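Local structure of McyG protein (Microcystis aeruginosa PCC 7806, 4R0M) at residues Thr35-Asp40 / Gln264-Ser269; Glu216-Trp221 / Val231-Met236; Met249-Val252 / Leu257-Leu260; Leu251-Pro256 / Phe278-Gln283. The protein is the adenylation and peptidyl carrier part of a microcystin synthetase, binding phenylalanyl-adenylate in its adenylation domain and probably activating its substrate as an adenylate for loading onto the carrier. One frame throughout, in Å; residues are numbered along the deposited sequence.

Interaction 1. Residues Thr35-Asp40 / Gln264-Ser269; sequences TYIRND and QKHQVS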
loop_
_atom_site.group_PDB
_atom_site.type_symbol
_atom_site.label_atom_id
_atom_site.label_comp_id
_atom_site.label_asym_id
_atom_site.label_seq_id
_atom_site.Cartn_x
_atom_site.Cartn_y
_atom_site.Cartn_z
ATOM N N THR A 35 3.513 -10.847 -17.071
ATOM C CA THR A 35 3.911 -9.864 -18.067
ATOM C C THR A 35 4.505 -8.654 -17.349
ATOM O O THR A 35 3.816 -7.979 -16.579
ATOM C CB THR A 35 2.713 -9.422 -18.935
ATOM O OG1 THR A 35 2.115 -10.572 -19.545
ATOM C CG2 THR A 35 3.156 -8.446 -20.024
ATOM N N TYR A 36 5.790 -8.404 -17.588
ATOM C CA TYR A 36 6.471 -7.243 -17.025
ATOM C C TYR A 36 6.474 -6.101 -18.029
ATOM O O TYR A 36 6.983 -6.249 -19.146
ATOM C CB TYR A 36 7.919 -7.575 -16.663
ATOM C CG TYR A 36 8.105 -8.727 -15.706
ATOM C CD1 TYR A 36 7.989 -8.544 -14.329
ATOM C CD2 TYR A 36 8.433 -10.000 -16.177
ATOM C CE1 TYR A 36 8.179 -9.599 -13.448
ATOM C CE2 TYR A 36 8.622 -11.062 -15.305
ATOM C CZ TYR A 36 8.494 -10.857 -13.942
ATOM O OH TYR A 36 8.684 -11.911 -13.077
ATOM N N ILE A 37 5.902 -4.968 -17.635
ATOM C CA ILE A 37 6.025 -3.741 -18.419
ATOM C C ILE A 37 7.292 -3.023 -17.961
ATOM O O ILE A 37 7.483 -2.789 -16.770
ATOM C CB ILE A 37 4.799 -2.810 -18.260
ATOM C CG1 ILE A 37 3.480 -3.577 -18.463
ATOM C CG2 ILE A 37 4.898 -1.608 -19.196
ATOM C CD1 ILE A 37 3.275 -4.183 -19.838
ATOM N N ARG A 38 8.165 -2.699 -18.908
ATOM C CA ARG A 38 9.385 -1.960 -18.598
ATOM C C ARG A 38 9.126 -0.455 -18.634
ATOM O O ARG A 38 8.052 -0.020 -19.059
ATOM C CB ARG A 38 10.507 -2.352 -19.564
ATOM C CG ARG A 38 11.185 -3.660 -19.196
ATOM C CD ARG A 38 12.156 -4.142 -20.262
ATOM N NE ARG A 38 11.466 -4.673 -21.437
ATOM C CZ ARG A 38 11.826 -5.774 -22.093
ATOM N NH1 ARG A 38 12.865 -6.492 -21.686
ATOM N NH2 ARG A 38 11.134 -6.169 -23.152
ATOM N N ASN A 39 10.103 0.329 -18.178
ATOM C CA ASN A 39 9.994 1.794 -18.163
ATOM C C ASN A 39 9.765 2.415 -19.541
ATOM O O ASN A 39 9.055 3.416 -19.660
ATOM C CB ASN A 39 11.213 2.426 -17.489
ATOM C CG ASN A 39 11.124 2.395 -15.975
ATOM O OD1 ASN A 39 10.334 3.124 -15.369
ATOM N ND2 ASN A 39 11.947 1.556 -15.352
ATOM N N ASP A 40 10.355 1.813 -20.573
ATOM C CA ASP A 40 10.165 2.267 -21.954
ATOM C C ASP A 40 8.900 1.689 -22.599
ATOM O O ASP A 40 8.736 1.742 -23.821
ATOM C CB ASP A 40 11.409 1.962 -22.806
ATOM C CG ASP A 40 11.753 0.478 -22.855
ATOM O OD1 ASP A 40 11.042 -0.344 -22.234
ATOM O OD2 ASP A 40 12.750 0.131 -23.522
ATOM N N GLN A 264 -7.108 -1.326 -21.221
ATOM C CA GLN A 264 -7.723 -1.536 -22.528
ATOM C C GLN A 264 -6.935 -2.531 -23.382
ATOM O O GLN A 264 -7.512 -3.469 -23.939
ATOM C CB GLN A 264 -7.849 -0.199 -23.266
ATOM C CG GLN A 264 -8.487 -0.295 -24.644
ATOM C CD GLN A 264 -8.417 1.011 -25.414
ATOM O OE1 GLN A 264 -9.422 1.703 -25.567
ATOM N NE2 GLN A 264 -7.225 1.356 -25.899
ATOM N N LYS A 265 -5.625 -2.311 -23.476
ATOM C CA LYS A 265 -4.732 -3.110 -24.314
ATOM C C LYS A 265 -4.673 -4.580 -23.891
ATOM O O LYS A 265 -4.640 -5.472 -24.740
ATOM C CB LYS A 265 -3.323 -2.506 -24.298
ATOM C CG LYS A 265 -2.326 -3.188 -25.221
ATOM C CD LYS A 265 -0.908 -2.709 -24.954
ATOM C CE LYS A 265 0.095 -3.447 -25.827
ATOM N NZ LYS A 265 1.471 -2.892 -25.689
ATOM N N HIS A 266 -4.661 -4.822 -22.584
ATOM C CA HIS A 266 -4.493 -6.171 -22.049
ATOM C C HIS A 266 -5.769 -6.783 -21.550
ATOM O O HIS A 266 -5.753 -7.874 -20.972
ATOM C CB HIS A 266 -3.449 -6.166 -20.942
ATOM C CG HIS A 266 -2.041 -5.969 -21.438
ATOM N ND1 HIS A 266 -1.277 -6.988 -21.865
ATOM C CD2 HIS A 266 -1.270 -4.817 -21.567
ATOM C CE1 HIS A 266 -0.076 -6.518 -22.246
ATOM N NE2 HIS A 266 -0.072 -5.190 -22.063
ATOM N N GLN A 267 -6.886 -6.092 -21.776
ATOM C CA GLN A 267 -8.202 -6.540 -21.316
ATOM C C GLN A 267 -8.168 -6.937 -19.838
ATOM O O GLN A 267 -8.519 -8.059 -19.464
ATOM C CB GLN A 267 -8.744 -7.672 -22.204
ATOM C CG GLN A 267 -9.215 -7.210 -23.578
ATOM C CD GLN A 267 -10.419 -6.287 -23.505
ATOM O OE1 GLN A 267 -10.310 -5.086 -23.749
ATOM N NE2 GLN A 267 -11.572 -6.843 -23.149
ATOM N N VAL A 268 -7.730 -5.989 -19.010
ATOM C CA VAL A 268 -7.538 -6.199 -17.578
ATOM C C VAL A 268 -8.879 -6.230 -16.849
ATOM O O VAL A 268 -9.747 -5.390 -17.092
ATOM C CB VAL A 268 -6.605 -5.116 -16.994
ATOM C CG1 VAL A 268 -6.541 -5.186 -15.474
ATOM C CG2 VAL A 268 -5.212 -5.246 -17.595
ATOM N N SER A 269 -9.039 -7.207 -15.962
ATOM C CA SER A 269 -10.292 -7.407 -15.235
ATOM C C SER A 269 -10.199 -7.028 -13.756
ATOM O O SER A 269 -11.217 -6.738 -13.125
ATOM C CB SER A 269 -10.756 -8.861 -15.370
ATOM O OG SER A 269 -9.776 -9.758 -14.869
#

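Interaction 2. Residues Glu216-Trp221 / Val231-Met236; sequences EVTLNW and VFLGIM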
loop_
_atom_site.group_PDB
_atom_site.type_symbol
_atom_site.label_atom_id
_atom_site.label_comp_id
_atom_site.label_asym_id
_atom_site.label_seq_id
_atom_site.Cartn_x
_atom_site.Cartn_y
_atom_site.Cartn_z
ATOM N N GLU A 216 -8.973 -14.523 -15.313
ATOM C CA GLU A 216 -8.752 -13.143 -14.874
ATOM C C GLU A 216 -7.438 -12.590 -15.409
ATOM O O GLU A 216 -6.497 -13.338 -15.681
ATOM C CB GLU A 216 -8.760 -13.020 -13.342
ATOM C CG GLU A 216 -10.007 -13.531 -12.629
ATOM C CD GLU A 216 -11.280 -12.783 -12.983
ATOM O OE1 GLU A 216 -11.206 -11.719 -13.632
ATOM O OE2 GLU A 216 -12.368 -13.271 -12.603
ATOM N N VAL A 217 -7.393 -11.273 -15.572
ATOM C CA VAL A 217 -6.159 -10.574 -15.903
ATOM C C VAL A 217 -5.960 -9.459 -14.877
ATOM O O VAL A 217 -6.714 -8.485 -14.847
ATOM C CB VAL A 217 -6.185 -9.998 -17.337
ATOM C CG1 VAL A 217 -4.881 -9.277 -17.644
ATOM C CG2 VAL A 217 -6.437 -11.099 -18.363
ATOM N N THR A 218 -4.958 -9.631 -14.018
ATOM C CA THR A 218 -4.646 -8.641 -12.989
ATOM C C THR A 218 -3.550 -7.697 -13.465
ATOM O O THR A 218 -2.643 -8.107 -14.191
ATOM C CB THR A 218 -4.209 -9.292 -11.657
ATOM O OG1 THR A 218 -2.975 -9.995 -11.841
ATOM C CG2 THR A 218 -5.271 -10.256 -11.138
ATOM N N LEU A 219 -3.650 -6.432 -13.059
ATOM C CA LEU A 219 -2.613 -5.439 -13.331
ATOM C C LEU A 219 -2.259 -4.664 -12.064
ATOM O O LEU A 219 -3.124 -4.049 -11.433
ATOM C CB LEU A 219 -3.038 -4.485 -14.456
ATOM C CG LEU A 219 -2.061 -3.385 -14.899
ATOM C CD1 LEU A 219 -2.214 -3.078 -16.379
ATOM C CD2 LEU A 219 -2.220 -2.113 -14.077
ATOM N N ASN A 220 -0.978 -4.705 -11.707
ATOM C CA ASN A 220 -0.452 -3.949 -10.584
ATOM C C ASN A 220 0.534 -2.884 -11.045
ATOM O O ASN A 220 1.370 -3.136 -11.917
ATOM C CB ASN A 220 0.238 -4.875 -9.583
ATOM C CG ASN A 220 0.938 -4.115 -8.472
ATOM O OD1 ASN A 220 0.300 -3.464 -7.649
ATOM N ND2 ASN A 220 2.262 -4.190 -8.449
ATOM N N TRP A 221 0.435 -1.696 -10.456
ATOM C CA TRP A 221 1.428 -0.654 -10.699
ATOM C C TRP A 221 1.972 -0.059 -9.425
ATOM O O TRP A 221 2.637 0.974 -9.447
ATOM C CB TRP A 221 0.901 0.407 -11.661
ATOM C CG TRP A 221 -0.275 1.200 -11.153
ATOM C CD1 TRP A 221 -1.606 0.797 -11.075
ATOM C CD2 TRP A 221 -0.267 2.587 -10.663
ATOM N NE1 TRP A 221 -2.393 1.801 -10.571
ATOM C CE2 TRP A 221 -1.654 2.902 -10.305
ATOM C CE3 TRP A 221 0.717 3.557 -10.477
ATOM C CZ2 TRP A 221 -2.016 4.141 -9.793
ATOM C CZ3 TRP A 221 0.338 4.802 -9.961
ATOM C CH2 TRP A 221 -0.994 5.085 -9.627
ATOM N N VAL A 231 0.670 -9.993 -2.618
ATOM C CA VAL A 231 -0.372 -10.963 -2.329
ATOM C C VAL A 231 -1.565 -10.837 -3.276
ATOM O O VAL A 231 -1.779 -11.718 -4.113
ATOM C CB VAL A 231 -0.809 -10.898 -0.846
ATOM C CG1 VAL A 231 -1.711 -12.065 -0.502
ATOM C CG2 VAL A 231 0.406 -10.917 0.069
ATOM N N PHE A 232 -2.323 -9.746 -3.160
ATOM C CA PHE A 232 -3.555 -9.557 -3.934
ATOM C C PHE A 232 -3.339 -9.575 -5.450
ATOM O O PHE A 232 -4.150 -10.138 -6.189
ATOM C CB PHE A 232 -4.284 -8.274 -3.497
ATOM C CG PHE A 232 -5.506 -7.943 -4.323
ATOM C CD1 PHE A 232 -6.552 -8.857 -4.461
ATOM C CD2 PHE A 232 -5.620 -6.705 -4.944
ATOM C CE1 PHE A 232 -7.673 -8.545 -5.219
ATOM C CE2 PHE A 232 -6.739 -6.386 -5.699
ATOM C CZ PHE A 232 -7.767 -7.308 -5.836
ATOM N N LEU A 233 -2.249 -8.967 -5.907
ATOM C CA LEU A 233 -1.961 -8.900 -7.339
ATOM C C LEU A 233 -0.673 -9.637 -7.707
ATOM O O LEU A 233 -0.055 -9.361 -8.737
ATOM C CB LEU A 233 -1.933 -7.444 -7.819
ATOM C CG LEU A 233 -3.236 -6.657 -7.636
ATOM C CD1 LEU A 233 -3.030 -5.183 -7.949
ATOM C CD2 LEU A 233 -4.372 -7.231 -8.474
ATOM N N GLY A 234 -0.289 -10.583 -6.856
ATOM C CA GLY A 234 0.866 -11.434 -7.096
ATOM C C GLY A 234 0.510 -12.884 -6.849
ATOM O O GLY A 234 0.177 -13.620 -7.780
ATOM N N ILE A 235 0.558 -13.280 -5.580
ATOM C CA ILE A 235 0.305 -14.660 -5.164
ATOM C C ILE A 235 -1.111 -15.143 -5.503
ATOM O O ILE A 235 -1.298 -16.311 -5.851
ATOM C CB ILE A 235 0.612 -14.850 -3.660
ATOM C CG1 ILE A 235 2.116 -14.682 -3.404
ATOM C CG2 ILE A 235 0.132 -16.209 -3.162
ATOM C CD1 ILE A 235 2.470 -14.302 -1.980
HETATM N N MSE A 236 -2.095 -14.247 -5.416
HETATM C CA MSE A 236 -3.471 -14.573 -5.813
HETATM C C MSE A 236 -3.515 -15.021 -7.249
HETATM O O MSE A 236 -4.141 -16.036 -7.566
HETATM C CB MSE A 236 -4.444 -13.412 -5.590
HETATM C CG MSE A 236 -5.878 -13.912 -5.778
HETATM SE SE MSE A 236 -7.225 -12.512 -5.471
HETATM C CE MSE A 236 -7.009 -11.573 -7.187
#

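Interaction 3. Residues Met249-Val252 / Leu257-Leu260; sequences MELV and LQWL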
loop_
_atom_site.group_PDB
_atom_site.type_symbol
_atom_site.label_atom_id
_atom_site.label_comp_id
_atom_site.label_asym_id
_atom_site.label_seq_id
_atom_site.Cartn_x
_atom_site.Cartn_y
_atom_site.Cartn_z
HETATM N N MSE A 249 5.664 1.987 -10.929
HETATM C CA MSE A 249 4.779 3.072 -10.487
HETATM C C MSE A 249 5.052 4.367 -11.202
HETATM O O MSE A 249 4.117 5.072 -11.587
HETATM C CB MSE A 249 4.908 3.271 -8.977
HETATM C CG MSE A 249 3.827 4.213 -8.450
HETATM SE SE MSE A 249 3.885 4.357 -6.486
HETATM C CE MSE A 249 5.774 4.866 -6.248
ATOM N N GLU A 250 6.331 4.685 -11.394
ATOM C CA GLU A 250 6.733 5.945 -12.020
ATOM C C GLU A 250 6.190 6.122 -13.444
ATOM O O GLU A 250 5.930 7.245 -13.872
ATOM C CB GLU A 250 8.259 6.130 -11.973
ATOM C CG GLU A 250 9.070 5.106 -12.763
ATOM C CD GLU A 250 9.518 3.905 -11.941
ATOM O OE1 GLU A 250 10.615 3.380 -12.233
ATOM O OE2 GLU A 250 8.790 3.479 -11.012
ATOM N N LEU A 251 6.004 5.014 -14.162
ATOM C CA LEU A 251 5.449 5.054 -15.516
ATOM C C LEU A 251 4.018 5.600 -15.526
ATOM O O LEU A 251 3.663 6.404 -16.389
ATOM C CB LEU A 251 5.507 3.668 -16.169
ATOM C CG LEU A 251 5.138 3.551 -17.655
ATOM C CD1 LEU A 251 5.991 2.490 -18.335
ATOM C CD2 LEU A 251 3.656 3.261 -17.861
ATOM N N VAL A 252 3.206 5.156 -14.570
ATOM C CA VAL A 252 1.833 5.645 -14.441
ATOM C C VAL A 252 1.785 7.047 -13.816
ATOM O O VAL A 252 0.913 7.842 -14.149
ATOM C CB VAL A 252 0.938 4.661 -13.655
ATOM C CG1 VAL A 252 -0.493 5.177 -13.556
ATOM C CG2 VAL A 252 0.949 3.286 -14.309
ATOM N N LEU A 257 -2.789 8.386 -17.581
ATOM C CA LEU A 257 -3.684 7.762 -18.558
ATOM C C LEU A 257 -3.159 6.440 -19.124
ATOM O O LEU A 257 -3.926 5.660 -19.693
ATOM C CB LEU A 257 -4.028 8.740 -19.691
ATOM C CG LEU A 257 -4.927 9.934 -19.344
ATOM C CD1 LEU A 257 -5.280 10.720 -20.597
ATOM C CD2 LEU A 257 -6.195 9.501 -18.619
ATOM N N GLN A 258 -1.861 6.192 -18.956
ATOM C CA GLN A 258 -1.253 4.919 -19.350
ATOM C C GLN A 258 -1.861 3.729 -18.611
ATOM O O GLN A 258 -1.870 2.612 -19.127
ATOM C CB GLN A 258 0.264 4.949 -19.152
ATOM C CG GLN A 258 1.027 5.512 -20.339
ATOM C CD GLN A 258 0.783 4.725 -21.614
ATOM O OE1 GLN A 258 0.166 5.223 -22.554
ATOM N NE2 GLN A 258 1.253 3.480 -21.643
ATOM N N TRP A 259 -2.367 3.982 -17.406
ATOM C CA TRP A 259 -3.089 2.980 -16.631
ATOM C C TRP A 259 -4.332 2.541 -17.354
ATOM O O TRP A 259 -4.619 1.347 -17.428
ATOM C CB TRP A 259 -3.432 3.527 -15.247
ATOM C CG TRP A 259 -4.037 2.517 -14.298
ATOM C CD1 TRP A 259 -3.919 1.128 -14.338
ATOM C CD2 TRP A 259 -4.847 2.792 -13.101
ATOM N NE1 TRP A 259 -4.595 0.548 -13.297
ATOM C CE2 TRP A 259 -5.171 1.485 -12.515
ATOM C CE3 TRP A 259 -5.325 3.943 -12.485
ATOM C CZ2 TRP A 259 -5.938 1.363 -11.365
ATOM C CZ3 TRP A 259 -6.099 3.806 -11.326
ATOM C CH2 TRP A 259 -6.399 2.546 -10.782
ATOM N N LEU A 260 -5.067 3.510 -17.898
ATOM C CA LEU A 260 -6.273 3.249 -18.681
ATOM C C LEU A 260 -5.945 2.572 -20.010
ATOM O O LEU A 260 -6.688 1.706 -20.478
ATOM C CB LEU A 260 -7.039 4.554 -18.923
ATOM C CG LEU A 260 -8.150 4.994 -17.956
ATOM C CD1 LEU A 260 -7.825 4.741 -16.489
ATOM C CD2 LEU A 260 -8.485 6.461 -18.186
#

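Interaction 4. Residues Leu251-Pro256 / Phe278-Gln283; sequences LVLRQP and FSLINQ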
loop_
_atom_site.group_PDB
_atom_site.type_symbol
_atom_site.label_atom_id
_atom_site.label_comp_id
_atom_site.label_asym_id
_atom_site.label_seq_id
_atom_site.Cartn_x
_atom_site.Cartn_y
_atom_site.Cartn_z
ATOM N N LEU A 251 6.004 5.014 -14.162
ATOM C CA LEU A 251 5.449 5.054 -15.516
ATOM C C LEU A 251 4.018 5.600 -15.526
ATOM O O LEU A 251 3.663 6.404 -16.389
ATOM C CB LEU A 251 5.507 3.668 -16.169
ATOM C CG LEU A 251 5.138 3.551 -17.655
ATOM C CD1 LEU A 251 5.991 2.490 -18.335
ATOM C CD2 LEU A 251 3.656 3.261 -17.861
ATOM N N VAL A 252 3.206 5.156 -14.570
ATOM C CA VAL A 252 1.833 5.645 -14.441
ATOM C C VAL A 252 1.785 7.047 -13.816
ATOM O O VAL A 252 0.913 7.842 -14.149
ATOM C CB VAL A 252 0.938 4.661 -13.655
ATOM C CG1 VAL A 252 -0.493 5.177 -13.556
ATOM C CG2 VAL A 252 0.949 3.286 -14.309
ATOM N N LEU A 253 2.720 7.353 -12.918
ATOM C CA LEU A 253 2.775 8.687 -12.311
ATOM C C LEU A 253 3.160 9.761 -13.331
ATOM O O LEU A 253 2.575 10.847 -13.342
ATOM C CB LEU A 253 3.709 8.719 -11.092
ATOM C CG LEU A 253 3.224 8.023 -9.812
ATOM C CD1 LEU A 253 4.312 8.029 -8.749
ATOM C CD2 LEU A 253 1.943 8.648 -9.272
ATOM N N ARG A 254 4.127 9.442 -14.191
ATOM C CA ARG A 254 4.542 10.345 -15.265
ATOM C C ARG A 254 3.421 10.609 -16.269
ATOM O O ARG A 254 3.342 11.697 -16.841
ATOM C CB ARG A 254 5.776 9.804 -15.990
ATOM C CG ARG A 254 7.085 10.002 -15.237
ATOM C CD ARG A 254 8.298 9.657 -16.093
ATOM N NE ARG A 254 8.355 8.234 -16.438
ATOM C CZ ARG A 254 8.066 7.731 -17.638
ATOM N NH1 ARG A 254 7.699 8.528 -18.635
ATOM N NH2 ARG A 254 8.149 6.422 -17.841
ATOM N N GLN A 255 2.561 9.612 -16.472
ATOM C CA GLN A 255 1.442 9.723 -17.406
ATOM C C GLN A 255 0.260 8.854 -16.946
ATOM O O GLN A 255 0.119 7.711 -17.386
ATOM C CB GLN A 255 1.896 9.340 -18.819
ATOM C CG GLN A 255 1.131 10.034 -19.934
ATOM C CD GLN A 255 1.835 9.932 -21.279
ATOM O OE1 GLN A 255 2.200 8.840 -21.726
ATOM N NE2 GLN A 255 2.024 11.074 -21.933
ATOM N N PRO A 256 -0.595 9.398 -16.056
ATOM C CA PRO A 256 -1.693 8.656 -15.419
ATOM C C PRO A 256 -2.601 7.873 -16.368
ATOM O O PRO A 256 -3.111 6.814 -15.994
ATOM C CB PRO A 256 -2.483 9.755 -14.706
ATOM C CG PRO A 256 -1.450 10.777 -14.373
ATOM C CD PRO A 256 -0.512 10.781 -15.547
ATOM N N PHE A 278 -7.004 7.755 -8.181
ATOM C CA PHE A 278 -8.323 8.031 -8.754
ATOM C C PHE A 278 -8.469 9.526 -9.039
ATOM O O PHE A 278 -8.973 9.916 -10.093
ATOM C CB PHE A 278 -9.438 7.564 -7.810
ATOM C CG PHE A 278 -9.671 6.078 -7.823
ATOM C CD1 PHE A 278 -8.729 5.199 -7.291
ATOM C CD2 PHE A 278 -10.849 5.555 -8.350
ATOM C CE1 PHE A 278 -8.954 3.830 -7.301
ATOM C CE2 PHE A 278 -11.077 4.185 -8.358
ATOM C CZ PHE A 278 -10.129 3.322 -7.834
ATOM N N SER A 279 -8.008 10.348 -8.096
ATOM C CA SER A 279 -8.010 11.801 -8.247
ATOM C C SER A 279 -7.075 12.263 -9.364
ATOM O O SER A 279 -7.406 13.192 -10.101
ATOM C CB SER A 279 -7.644 12.482 -6.925
ATOM O OG SER A 279 -7.703 13.891 -7.045
ATOM N N LEU A 280 -5.916 11.613 -9.489
ATOM C CA LEU A 280 -4.970 11.902 -10.572
ATOM C C LEU A 280 -5.593 11.681 -11.951
ATOM O O LEU A 280 -5.273 12.394 -12.904
ATOM C CB LEU A 280 -3.700 11.055 -10.442
ATOM C CG LEU A 280 -2.696 11.334 -9.320
ATOM C CD1 LEU A 280 -1.652 10.229 -9.284
ATOM C CD2 LEU A 280 -2.031 12.696 -9.478
ATOM N N ILE A 281 -6.473 10.685 -12.047
ATOM C CA ILE A 281 -7.233 10.432 -13.273
ATOM C C ILE A 281 -8.268 11.539 -13.477
ATOM O O ILE A 281 -8.410 12.063 -14.584
ATOM C CB ILE A 281 -7.913 9.040 -13.253
ATOM C CG1 ILE A 281 -6.866 7.912 -13.240
ATOM C CG2 ILE A 281 -8.902 8.887 -14.409
ATOM C CD1 ILE A 281 -6.039 7.770 -14.505
ATOM N N ASN A 282 -8.971 11.896 -12.402
ATOM C CA ASN A 282 -9.929 13.006 -12.421
ATOM C C ASN A 282 -9.319 14.322 -12.909
ATOM O O ASN A 282 -10.002 15.120 -13.546
ATOM C CB ASN A 282 -10.577 13.194 -11.044
ATOM C CG ASN A 282 -11.432 12.005 -10.628
ATOM O OD1 ASN A 282 -11.663 11.081 -11.409
ATOM N ND2 ASN A 282 -11.906 12.028 -9.388
ATOM N N GLN A 283 -8.033 14.528 -12.620
ATOM C CA GLN A 283 -7.288 15.697 -13.107
ATOM C C GLN A 283 -7.177 15.717 -14.632
ATOM O O GLN A 283 -6.979 16.775 -15.234
ATOM C CB GLN A 283 -5.881 15.747 -12.493
ATOM C CG GLN A 283 -5.839 15.937 -10.983
ATOM C CD GLN A 283 -6.262 17.327 -10.547
ATOM O OE1 GLN A 283 -7.394 17.533 -10.117
ATOM N NE2 GLN A 283 -5.352 18.290 -10.665
#

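Interaction 1. Residues Thr35-Asp40 / Gln264-Ser269
His-266 reaches across a gap of 10.0 Å between its own CA and the CA of Thr-35, and the far side of its imidazole meets two methyl groups of the strand. The side chain leaves the backbone with CG beside the backbone N and anti to the carbonyl carbon (chi1 -72°), which sends the ring toward Thr-35 and Ile-37. CB and CG stay well short of the strand, spanning the distance without touching it. Further out, CE1 lies 4.4 Å from CG2 of Thr-35, a loose contact. The tip atom NE2 comes closest, 4.1 Å from CD1 of Ile-37, whose chain approaches from the opposite direction. Both methyls meet the imidazole obliquely.

The strand is 33-37, next to last at one side of the large mixed sheet of the adenylation domain. Its alternation puts Thr-35 and Ile-37 on the same face, with Tyr-36 turned the other way against helix 80-93. His-266 is the first residue to leave helical geometry after helix 258-265, on the way to strand 270-273.

NE2 is also hydrogen-bonded to OE2 of Glu-43 on the edge strand 43-47. The carboxylate might favour a protonated imidazole, although the same OE2 takes a salt bridge from NZ of Lys-265, which shares and partly offsets its charge.

Interaction 2. Residues Glu216-Trp221 / Val231-Met236
Leu-233 pushes its forked end against strand 217-220 and spreads its two methyls along it. CD2 lies 3.8 Å from CB of Thr-218, the leucine and the threonine lying side by side and pointing opposite ways. CD1 takes the other side of the fork, 3.7 Å from CB of Asn-220 and equally close to the carbonyl oxygen of Leu-219, whose own side chain points away from the helix. CG of Leu-233 stands beside its backbone N (chi1 -61°), and this aims the fork at the strand. Asn-220 offers mainly its CB here; its amide is engaged beyond the contact, ND2 bonding to O of Met-222 and ND1 of His-246. Reducing Leu-233 to an alanine would probably open a gap beside Thr-218 and Asn-220, since both methyls that fill it would be gone.

The helix widens locally into a pi-type turn, closed by Met-236 N to Val-231 O at 2.9 Å. The axes of strand 217-220 and of the short helical piece 231-236 approach to 8.4 Å, at 131°, and the two elements begin the beta-alpha-beta unit of strand 217-220, helix 227-240 and strand 243-246. Strands 243-246 and 270-273 flank the strand in the sheet, while helix 196-210 packs against Phe-232, Ile-235 and Met-236.

Interaction 3. Residues Met249-Val252 / Leu257-Leu260
Gln-258 is the first residue of its segment to meet the preceding helix, and it does so with the aliphatic root of its side chain. CB sits 4.0 Å from CD2 of Leu-251, the two chains running at a slant to one another. Leu-251 reaches this far because its CG is anti to the backbone N (chi1 -172°), swinging the branched end out toward the second helix. The glutamine chain bends at its second torsion, and its amide takes no hydrogen bond from the segment 249-252. This is also where the backbones come nearest, with the CA atoms of Val-252 and Gln-258 5.8 Å apart.

Trp-259 follows, and again CB makes the closest touch, 3.8 Å from CG1 of Val-252. That methyl lies obliquely to the indole. With its CG anti to the backbone N (chi1 -173°), the tryptophan carries the ring system away from Val-252 and into the domain, where NE1 is hydrogen-bonded to OG of Ser-271 and the ring meets that of Trp-221 with the planes at about 50°. Val-252 also packs on Trp-221, which therefore contacts both halves of the pair.

Helix 249-254 and helix 258-265 follow each other across a very short connection, and these contacts close the corner between them. The side chain of Trp-259 is about 11 Å from the bound phenylalanyl-adenylate. No hydrogen bond joins the two segments: aliphatic carbons meet by van der Waals contact, which depends on shape and burial, so the fit of the corner probably owes much to Ser-271 holding the indole in place.

Interaction 4. Residues Leu251-Pro256 / Phe278-Gln283
Pro-256 and Ile-281 bring the two backbones closest, with their CA atoms 6.2 Å apart. Helix 249-254 is ending here: the N of Gln-255 makes only weak bonds back to the carbonyl oxygens of Leu-251 and Val-252, and that residue then turns extended (phi -150°), carrying the proline out toward the other helix. The opposing segment is still regular helix, with N of Asn-282 bonded to O of Phe-278 at 3.0 Å.

The proline ring covers the largest share of the contact. CB of Pro-256 lies 4.2 Å from the carbonyl oxygen of Leu-280. CB of Pro-256 is also 4.1 Å from CD1 of Ile-281. The same Ile-281 methyl comes closer still to the backbone, 3.4 Å from the carbonyl oxygen of Pro-256. In Ile-281 the first torsion (chi1 -65°) puts CG1 beside the backbone N, and the second (-68°) then turns CD1 toward the proline; this methyl also packs on Leu-260 of helix 258-265. Three residues before the proline, Leu-253 crosses Leu-280 at a slant, CD2 to CD1 at 3.9 Å. Leu-253 is exposed, and this pair forms the outer margin of the contact, while Leu-280 also touches Val-464.

Helix 275-282 also packs against helix 310-320, through Phe-278 and Ile-281 on Phe-316 and a hydrogen bond from ND2 of Asn-282 to O of Thr-312. Toward Pro-256, methyls and ring carbons meet one another and two carbonyl oxygens without a hydrogen bond between the segments, so that fit of shape rather than directional bonding probably governs how the end of helix 249-254 and its following proline sit on helix 275-282.

All four contacts lie within the adenylation domain and are mostly apolar, with no hydrogen bond between the paired segments. Interaction 2 is wholly buried and packs a helix on the central sheet; interaction 3 is buried too, whereas interactions 1 and 4 are only partly so. Interactions 3 and 4 share helix 249-254, which turns one side to helix 258-265 and another to helix 275-282. Interaction 1 uses the far end of helix 258-265 and, unlike the others, brings in an imidazole and nearby charge. Trp-221 joins interactions 2 and 3, while Ser-269 bonds to Glu-216 and Val-217 between interactions 1 and 2.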